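Local atomic coordinates of NAD-dependent protein deacylase 2 (Archaeoglobus fulgidus, PDB entry 4TWJ), a protein that removes acetyl and other acyl groups from protein lysines, consuming NAD and releasing nicotinamide and O-acyl-ADP-ribose. Residues Ala24-Glu29 with Met104-Ala109; Met188-Ser193 with Glu237-Ile242; Ile98-Asp103 with Leu194-Ala199. One frame throughout, in Å; residues are numbered along the deposited sequence.

Overall arrangement
All three contacts are buried and sit close together in the Rossmann-type domain, at the ends of strands 18-22, 94-99 and 186-190. Contact 2 is the most plainly hydrophobic, pairing strand 186-190 with helix 235-249 on one side of the parallel sheet. Contacts 1 and 3 lie nearer the chain centre: contact 1 sets a loop on helix 105-108, contact 3 joins two loop segments, and there sparse apolar touches share the space with polar groups. Segments 98-103 and 104-109 follow directly along the chain, and S27 is tied to D103 by a probable hydrogen bond. Contact 2 joins contact 1 through G25 and G191, and contact 3 through S192 and Q100. Residues that bind NAD occur in each contact.

Contact 1: residues Ala24-Glu29 with Met104-Ala109; sequences AGISAE and MLHQRA. With ACT (acetate ion), chain F.
I26 and H106 meet at about a right angle: the methyl CD1 of the isoleucine comes to 4.2 Å from CE1 of the imidazole, approaching the ring obliquely. CG1 of I26 is anti to the backbone N (chi1 -155°), and the side chain extends on from there, so that CD1 leads toward the histidine. The ring itself is held by others, its NE2 bonded to T22 OG1, and it packs edge-to-face with H82. The second touch is lighter. L105 aims its CD1 methyl at S27, stopping 4.2 Å from OG, a van der Waals approach to an oxygen whose polar partner is D103 OD1. The same aspartate uses OD2 to receive the N-H of L105 at the start of helix 105-108, which places one carboxylate between the loop and the helix. With no hydrogen bond running directly from 24-29 to 104-109, this bridge and the apolar touches do the joining. On the loop side the chain curls tightly: A24 O takes both S27 N and A28 N, each at 3.0 Å. A24 N donates to an acetate, probably from the crystallisation liquor, its OXT 3.2 Å away. The turn belongs to the GAGIS loop that follows the first strand of the Rossmann-type sheet, the hallmark NAD-binding loop of sirtuins.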
loop_
_atom_site.group_PDB
_atom_site.type_symbol
_atom_site.label_atom_id
_atom_site.label_comp_id
_atom_site.label_asym_id
_atom_site.label_seq_id
_atom_site.Cartn_x
_atom_site.Cartn_y
_atom_site.Cartn_z
ATOM N N ALA A 24 -2.387 2.217 -4.647
ATOM C CA ALA A 24 -2.155 1.621 -5.968
ATOM C C ALA A 24 -1.382 2.505 -6.948
ATOM O O ALA A 24 -0.785 1.989 -7.897
ATOM C CB ALA A 24 -3.478 1.193 -6.588
ATOM N N GLY A 25 -1.391 3.818 -6.726
ATOM C CA GLY A 25 -0.683 4.762 -7.594
ATOM C C GLY A 25 0.810 4.504 -7.724
ATOM O O GLY A 25 1.418 4.849 -8.741
ATOM N N ILE A 26 1.401 3.898 -6.695
ATOM C CA ILE A 26 2.832 3.572 -6.688
ATOM C C ILE A 26 3.126 2.201 -7.332
ATOM O O ILE A 26 4.267 1.914 -7.705
ATOM C CB ILE A 26 3.377 3.629 -5.237
ATOM C CG1 ILE A 26 4.878 3.920 -5.216
ATOM C CG2 ILE A 26 3.062 2.350 -4.474
ATOM C CD1 ILE A 26 5.445 4.042 -3.815
ATOM N N SER A 27 2.095 1.365 -7.464
ATOM C CA SER A 27 2.235 0.008 -8.006
ATOM C C SER A 27 1.845 -0.107 -9.481
ATOM O O SER A 27 2.289 -1.031 -10.166
ATOM C CB SER A 27 1.378 -0.970 -7.197
ATOM O OG SER A 27 1.844 -1.084 -5.862
ATOM N N ALA A 28 1.009 0.810 -9.962
ATOM C CA ALA A 28 0.472 0.732 -11.321
ATOM C C ALA A 28 1.305 1.543 -12.313
ATOM O O ALA A 28 1.728 2.663 -12.010
ATOM C CB ALA A 28 -0.973 1.208 -11.342
ATOM N N GLU A 29 1.533 0.959 -13.491
ATOM C CA GLU A 29 2.182 1.632 -14.626
ATOM C C GLU A 29 2.782 0.606 -15.585
ATOM O O GLU A 29 3.241 -0.457 -15.166
ATOM C CB GLU A 29 3.273 2.601 -14.165
ATOM N N MET A 104 3.742 -6.662 -2.365
ATOM C CA MET A 104 5.004 -6.809 -1.624
ATOM C C MET A 104 6.202 -6.072 -2.239
ATOM O O MET A 104 7.350 -6.405 -1.946
ATOM C CB MET A 104 5.347 -8.294 -1.434
ATOM C CG MET A 104 4.229 -9.107 -0.805
ATOM S SD MET A 104 4.648 -10.854 -0.689
ATOM C CE MET A 104 5.815 -10.827 0.663
ATOM N N LEU A 105 5.939 -5.062 -3.067
ATOM C CA LEU A 105 7.015 -4.313 -3.723
ATOM C C LEU A 105 7.855 -3.501 -2.744
ATOM O O LEU A 105 9.046 -3.285 -2.983
ATOM C CB LEU A 105 6.462 -3.397 -4.816
ATOM C CG LEU A 105 5.940 -4.100 -6.073
ATOM C CD1 LEU A 105 5.288 -3.100 -7.010
ATOM C CD2 LEU A 105 7.063 -4.837 -6.783
ATOM N N HIS A 106 7.247 -3.047 -1.650
ATOM C CA HIS A 106 8.004 -2.334 -0.620
ATOM C C HIS A 106 9.098 -3.231 -0.038
ATOM O O HIS A 106 10.261 -2.824 0.039
ATOM C CB HIS A 106 7.090 -1.819 0.496
ATOM C CG HIS A 106 6.263 -0.634 0.100
ATOM N ND1 HIS A 106 6.820 0.560 -0.300
ATOM C CD2 HIS A 106 4.921 -0.451 0.068
ATOM C CE1 HIS A 106 5.858 1.423 -0.576
ATOM N NE2 HIS A 106 4.696 0.835 -0.360
ATOM N N GLN A 107 8.721 -4.449 0.346
ATOM C CA GLN A 107 9.663 -5.406 0.936
ATOM C C GLN A 107 10.750 -5.801 -0.057
ATOM O O GLN A 107 11.914 -5.944 0.321
ATOM C CB GLN A 107 8.947 -6.669 1.427
ATOM C CG GLN A 107 7.966 -6.451 2.567
ATOM C CD GLN A 107 6.554 -6.236 2.070
ATOM O OE1 GLN A 107 6.320 -5.404 1.198
ATOM N NE2 GLN A 107 5.610 -7.000 2.605
ATOM N N ARG A 108 10.366 -5.970 -1.321
ATOM C CA ARG A 108 11.313 -6.334 -2.379
ATOM C C ARG A 108 12.287 -5.199 -2.710
ATOM O O ARG A 108 13.359 -5.441 -3.271
ATOM C CB ARG A 108 10.569 -6.784 -3.641
ATOM C CG ARG A 108 9.849 -8.116 -3.479
ATOM C CD ARG A 108 9.811 -8.909 -4.776
ATOM N NE ARG A 108 8.965 -8.283 -5.789
ATOM C CZ ARG A 108 8.769 -8.767 -7.014
ATOM N NH1 ARG A 108 9.361 -9.893 -7.405
ATOM N NH2 ARG A 108 7.977 -8.121 -7.859
ATOM N N ALA A 109 11.912 -3.969 -2.360
ATOM C CA ALA A 109 12.793 -2.809 -2.498
ATOM C C ALA A 109 13.712 -2.610 -1.287
ATOM O O ALA A 109 14.574 -1.733 -1.312
ATOM C CB ALA A 109 11.965 -1.553 -2.734
HETATM C C ACT F . -5.802 4.339 -4.873
HETATM O O ACT F . -6.599 5.170 -4.390
HETATM O OXT ACT F . -5.374 3.378 -4.201
HETATM C CH3 ACT F . -5.350 4.507 -6.292
#

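Contact 2: residues Met188-Ser193 with Glu237-Ile242; sequences MVVGSS and EVLPKI. With ACT (acetate ion), chain F.
M188 reaches from strand 186-190 to the tip of L239 on helix 235-249. From CB, CG continues anti to the backbone N (chi1 178°), and CB and CG carry the chain toward the helix. At the sulfur the first contact appears: SD lies 4.3 Å from CD1 of I242, one helical turn beyond V238. There the chain bends (chi3 63°) and swings CE onto L239, whose CD1 is 3.7 Å away, the two side chains meeting tip to tip. L12 of helix 2-14, V20 and I214 also touch this methionine, which leaves it enclosed by hydrocarbon.

L239 divides its branches. While CD1 takes the methionine methyl, CD2 sits 4.1 Å from CG1 of V190, where the two side chains cross obliquely. M188 and V190 face the helix, whereas V189 between them turns to the other side of the strand. This is a Rossmann-type arrangement: the strand lies inside the six-stranded parallel sheet, and the helix runs against it at 148°, their axes 11.6 Å apart at the nearest. Helices 2-14 and 80-90 share this side of the sheet, with L239 also resting on A84 and I85. The helix is kinked at P240, whose N has no bond to the preceding turn.

Past V190 the strand gives way to the loop G191-S192-S193, which binds NAD. There S193 N donates to the carboxylate atom O of the acetate ion at 2.8 Å. S192 is fixed separately, its carbonyl oxygen bonded to N217 ND2.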
loop_
_atom_site.group_PDB
_atom_site.type_symbol
_atom_site.label_atom_id
_atom_site.label_comp_id
_atom_site.label_asym_id
_atom_site.label_seq_id
_atom_site.Cartn_x
_atom_site.Cartn_y
_atom_site.Cartn_z
ATOM N N MET A 188 3.281 10.983 5.166
ATOM C CA MET A 188 3.333 11.241 3.727
ATOM C C MET A 188 2.537 10.190 2.967
ATOM O O MET A 188 2.876 9.008 2.991
ATOM C CB MET A 188 4.781 11.273 3.229
ATOM C CG MET A 188 4.902 11.488 1.723
ATOM S SD MET A 188 6.551 11.972 1.172
ATOM C CE MET A 188 7.506 10.536 1.639
ATOM N N VAL A 189 1.468 10.634 2.309
ATOM C CA VAL A 189 0.659 9.773 1.452
ATOM C C VAL A 189 1.266 9.778 0.048
ATOM O O VAL A 189 1.579 10.846 -0.485
ATOM C CB VAL A 189 -0.805 10.263 1.395
ATOM C CG1 VAL A 189 -1.599 9.513 0.327
ATOM C CG2 VAL A 189 -1.462 10.113 2.762
ATOM N N VAL A 190 1.448 8.593 -0.533
ATOM C CA VAL A 190 1.973 8.459 -1.899
ATOM C C VAL A 190 1.110 7.488 -2.711
ATOM O O VAL A 190 1.009 6.311 -2.377
ATOM C CB VAL A 190 3.434 7.955 -1.915
ATOM C CG1 VAL A 190 3.990 7.962 -3.336
ATOM C CG2 VAL A 190 4.312 8.797 -0.997
ATOM N N GLY A 191 0.501 7.985 -3.784
ATOM C CA GLY A 191 -0.243 7.129 -4.697
ATOM C C GLY A 191 -1.514 6.536 -4.123
ATOM O O GLY A 191 -1.801 5.361 -4.347
ATOM N N SER A 192 -2.274 7.338 -3.382
ATOM C CA SER A 192 -3.604 6.925 -2.918
ATOM C C SER A 192 -4.608 8.066 -3.029
ATOM O O SER A 192 -4.296 9.210 -2.703
ATOM C CB SER A 192 -3.553 6.426 -1.474
ATOM O OG SER A 192 -4.850 6.051 -1.024
ATOM N N SER A 193 -5.823 7.740 -3.466
ATOM C CA SER A 193 -6.909 8.721 -3.552
ATOM C C SER A 193 -7.700 8.834 -2.242
ATOM O O SER A 193 -8.585 9.681 -2.122
ATOM C CB SER A 193 -7.847 8.398 -4.726
ATOM O OG SER A 193 -8.218 7.034 -4.732
ATOM N N GLU A 237 9.421 9.901 -9.944
ATOM C CA GLU A 237 10.224 11.098 -10.172
ATOM C C GLU A 237 10.342 11.935 -8.903
ATOM O O GLU A 237 11.434 12.373 -8.544
ATOM C CB GLU A 237 9.606 11.951 -11.280
ATOM C CG GLU A 237 9.515 11.246 -12.623
ATOM C CD GLU A 237 8.868 12.102 -13.696
ATOM O OE1 GLU A 237 8.985 13.345 -13.630
ATOM O OE2 GLU A 237 8.240 11.528 -14.610
ATOM N N VAL A 238 9.216 12.139 -8.224
ATOM C CA VAL A 238 9.154 13.021 -7.061
ATOM C C VAL A 238 9.927 12.471 -5.857
ATOM O O VAL A 238 10.698 13.201 -5.239
ATOM C CB VAL A 238 7.690 13.306 -6.647
ATOM C CG1 VAL A 238 7.628 14.075 -5.333
ATOM C CG2 VAL A 238 6.965 14.076 -7.747
ATOM N N LEU A 239 9.718 11.199 -5.520
ATOM C CA LEU A 239 10.288 10.647 -4.280
ATOM C C LEU A 239 11.821 10.650 -4.242
ATOM O O LEU A 239 12.401 11.004 -3.215
ATOM C CB LEU A 239 9.744 9.244 -3.970
ATOM C CG LEU A 239 8.516 9.180 -3.051
ATOM C CD1 LEU A 239 8.924 9.413 -1.602
ATOM C CD2 LEU A 239 7.440 10.167 -3.472
ATOM N N PRO A 240 12.485 10.255 -5.347
ATOM C CA PRO A 240 13.947 10.391 -5.364
ATOM C C PRO A 240 14.433 11.828 -5.164
ATOM O O PRO A 240 15.429 12.041 -4.476
ATOM C CB PRO A 240 14.333 9.866 -6.749
ATOM C CG PRO A 240 13.264 8.878 -7.068
ATOM C CD PRO A 240 12.003 9.488 -6.510
ATOM N N LYS A 241 13.728 12.802 -5.741
ATOM C CA LYS A 241 14.093 14.211 -5.568
ATOM C C LYS A 241 13.953 14.655 -4.115
ATOM O O LYS A 241 14.785 15.416 -3.616
ATOM C CB LYS A 241 13.261 15.116 -6.473
ATOM C CG LYS A 241 13.590 14.960 -7.946
ATOM C CD LYS A 241 12.726 15.860 -8.811
ATOM C CE LYS A 241 12.798 15.441 -10.270
ATOM N NZ LYS A 241 14.188 15.480 -10.800
ATOM N N ILE A 242 12.902 14.181 -3.447
ATOM C CA ILE A 242 12.730 14.442 -2.019
ATOM C C ILE A 242 13.905 13.866 -1.223
ATOM O O ILE A 242 14.477 14.559 -0.379
ATOM C CB ILE A 242 11.390 13.888 -1.475
ATOM C CG1 ILE A 242 10.215 14.663 -2.078
ATOM C CG2 ILE A 242 11.348 13.997 0.044
ATOM C CD1 ILE A 242 8.854 14.087 -1.743
HETATM C C ACT F . -5.802 4.339 -4.873
HETATM O O ACT F . -6.599 5.170 -4.390
HETATM O OXT ACT F . -5.374 3.378 -4.201
HETATM C CH3 ACT F . -5.350 4.507 -6.292
#

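Contact 3: residues Ile98-Asp103 with Leu194-Ala199; sequences ITQNID and LVVYPA. With ACT (acetate ion), chain E.
Q100 rests its amide oxygen against V196 and A199, about a right angle apart, and these van der Waals touches are the direct contact. OE1 lies 3.7 Å from V196 CB and 3.8 Å from A199 CB, while the same alanine methyl also rests against Q100 CG at 3.9 Å. The glutamine can span the distance because its chain is straight past CG (chi2 180°), crossing V196 at a slant.

Hydrogen bonding across the contact goes through one water, which donates to Q100 OE1 at 2.9 Å and accepts from V196 N at 3.3 Å. The other end of the amide, NE2, is bonded to S192 OG, and the two bonds together fix which way the group is flipped. A leucine in place of Q100 would probably cost S192 OG and the bridging water their amide partner, leaving each with one bond fewer.

Further bonds hold the turn after strand 94-99. T99 OG1 accepts from N101 N at 3.0 Å, an ST turn, and I102 N donates to O of a second acetate at 3.2 Å. Q100 O accepts from ND1 of H118, the predicted proton acceptor. V195 and Y197 bind the bound peptide through their backbones, and I102 packs on its modified side chain. One buried amide bonded at both ends is consistent with a link between the NAD-binding loops and the segment holding the peptide.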
loop_
_atom_site.group_PDB
_atom_site.type_symbol
_atom_site.label_atom_id
_atom_site.label_comp_id
_atom_site.label_asym_id
_atom_site.label_seq_id
_atom_site.Cartn_x
_atom_site.Cartn_y
_atom_site.Cartn_z
ATOM N N ILE A 98 2.976 2.144 5.764
ATOM C CA ILE A 98 1.638 1.587 5.806
ATOM C C ILE A 98 1.173 1.484 4.365
ATOM O O ILE A 98 1.157 2.484 3.656
ATOM C CB ILE A 98 0.676 2.496 6.597
ATOM C CG1 ILE A 98 1.160 2.662 8.041
ATOM C CG2 ILE A 98 -0.735 1.928 6.571
ATOM C CD1 ILE A 98 0.493 3.795 8.789
ATOM N N THR A 99 0.791 0.292 3.918
ATOM C CA THR A 99 0.386 0.142 2.524
ATOM C C THR A 99 -0.958 -0.556 2.356
ATOM O O THR A 99 -1.310 -1.459 3.117
ATOM C CB THR A 99 1.462 -0.572 1.670
ATOM O OG1 THR A 99 1.098 -0.484 0.288
ATOM C CG2 THR A 99 1.617 -2.034 2.063
ATOM N N GLN A 100 -1.685 -0.114 1.338
ATOM C CA GLN A 100 -2.931 -0.736 0.922
ATOM C C GLN A 100 -2.663 -1.818 -0.121
ATOM O O GLN A 100 -3.579 -2.540 -0.507
ATOM C CB GLN A 100 -3.859 0.318 0.317
ATOM C CG GLN A 100 -4.233 1.437 1.276
ATOM C CD GLN A 100 -5.143 2.471 0.648
ATOM O OE1 GLN A 100 -6.331 2.230 0.454
ATOM N NE2 GLN A 100 -4.593 3.635 0.331
ATOM N N ASN A 101 -1.413 -1.911 -0.576
ATOM C CA ASN A 101 -1.046 -2.774 -1.699
ATOM C C ASN A 101 -0.702 -4.192 -1.268
ATOM O O ASN A 101 -0.234 -4.414 -0.157
ATOM C CB ASN A 101 0.140 -2.170 -2.454
ATOM C CG ASN A 101 -0.120 -0.747 -2.904
ATOM O OD1 ASN A 101 -1.259 -0.367 -3.167
ATOM N ND2 ASN A 101 0.939 0.051 -2.983
ATOM N N ILE A 102 -0.917 -5.145 -2.176
ATOM C CA ILE A 102 -0.785 -6.570 -1.863
ATOM C C ILE A 102 0.359 -7.238 -2.628
ATOM O O ILE A 102 0.511 -8.461 -2.572
ATOM C CB ILE A 102 -2.102 -7.325 -2.155
ATOM C CG1 ILE A 102 -2.494 -7.219 -3.635
ATOM C CG2 ILE A 102 -3.216 -6.783 -1.271
ATOM C CD1 ILE A 102 -3.524 -8.243 -4.067
ATOM N N ASP A 103 1.167 -6.422 -3.302
ATOM C CA ASP A 103 2.191 -6.891 -4.242
ATOM C C ASP A 103 3.583 -7.060 -3.630
ATOM O O ASP A 103 4.502 -7.518 -4.311
ATOM C CB ASP A 103 2.277 -5.929 -5.438
ATOM C CG ASP A 103 2.474 -4.474 -5.017
ATOM O OD1 ASP A 103 1.917 -3.587 -5.686
ATOM O OD2 ASP A 103 3.166 -4.213 -4.014
ATOM N N LEU A 194 -7.374 7.985 -1.266
ATOM C CA LEU A 194 -7.961 8.047 0.074
ATOM C C LEU A 194 -9.485 7.896 0.051
ATOM O O LEU A 194 -10.215 8.631 0.720
ATOM C CB LEU A 194 -7.524 9.326 0.805
ATOM C CG LEU A 194 -6.001 9.480 0.912
ATOM C CD1 LEU A 194 -5.617 10.824 1.505
ATOM C CD2 LEU A 194 -5.407 8.342 1.730
ATOM N N VAL A 195 -9.942 6.908 -0.715
ATOM C CA VAL A 195 -11.365 6.576 -0.817
ATOM C C VAL A 195 -11.683 5.169 -0.295
ATOM O O VAL A 195 -12.839 4.746 -0.336
ATOM C CB VAL A 195 -11.875 6.717 -2.274
ATOM C CG1 VAL A 195 -11.804 8.169 -2.717
ATOM C CG2 VAL A 195 -11.108 5.816 -3.233
ATOM N N VAL A 196 -10.673 4.446 0.182
ATOM C CA VAL A 196 -10.888 3.108 0.732
ATOM C C VAL A 196 -10.693 3.120 2.245
ATOM O O VAL A 196 -9.609 3.425 2.745
ATOM C CB VAL A 196 -9.969 2.062 0.075
ATOM C CG1 VAL A 196 -10.190 0.693 0.706
ATOM C CG2 VAL A 196 -10.225 2.006 -1.424
ATOM N N TYR A 197 -11.771 2.811 2.960
ATOM C CA TYR A 197 -11.763 2.738 4.408
ATOM C C TYR A 197 -11.697 1.278 4.841
ATOM O O TYR A 197 -12.049 0.381 4.063
ATOM C CB TYR A 197 -13.019 3.402 4.980
ATOM C CG TYR A 197 -12.915 4.906 5.056
ATOM C CD1 TYR A 197 -12.375 5.521 6.176
ATOM C CD2 TYR A 197 -13.353 5.710 4.010
ATOM C CE1 TYR A 197 -12.273 6.897 6.258
ATOM C CE2 TYR A 197 -13.256 7.091 4.083
ATOM C CZ TYR A 197 -12.716 7.675 5.210
ATOM O OH TYR A 197 -12.616 9.046 5.291
ATOM N N PRO A 198 -11.242 1.024 6.078
ATOM C CA PRO A 198 -10.755 1.991 7.071
ATOM C C PRO A 198 -9.355 2.569 6.813
ATOM O O PRO A 198 -8.926 3.441 7.562
ATOM C CB PRO A 198 -10.754 1.177 8.370
ATOM C CG PRO A 198 -10.573 -0.225 7.930
ATOM C CD PRO A 198 -11.312 -0.340 6.633
ATOM N N ALA A 199 -8.649 2.114 5.775
ATOM C CA ALA A 199 -7.307 2.629 5.488
ATOM C C ALA A 199 -7.255 4.161 5.444
ATOM O O ALA A 199 -6.367 4.778 6.043
ATOM C CB ALA A 199 -6.778 2.050 4.182
HETATM C C ACT E . -2.085 -3.581 -5.273
HETATM O O ACT E . -0.967 -4.124 -5.169
HETATM O OXT ACT E . -3.011 -3.831 -4.472
HETATM C CH3 ACT E . -2.323 -2.606 -6.386
HETATM O O HOH W 1 -7.571 4.809 1.167
#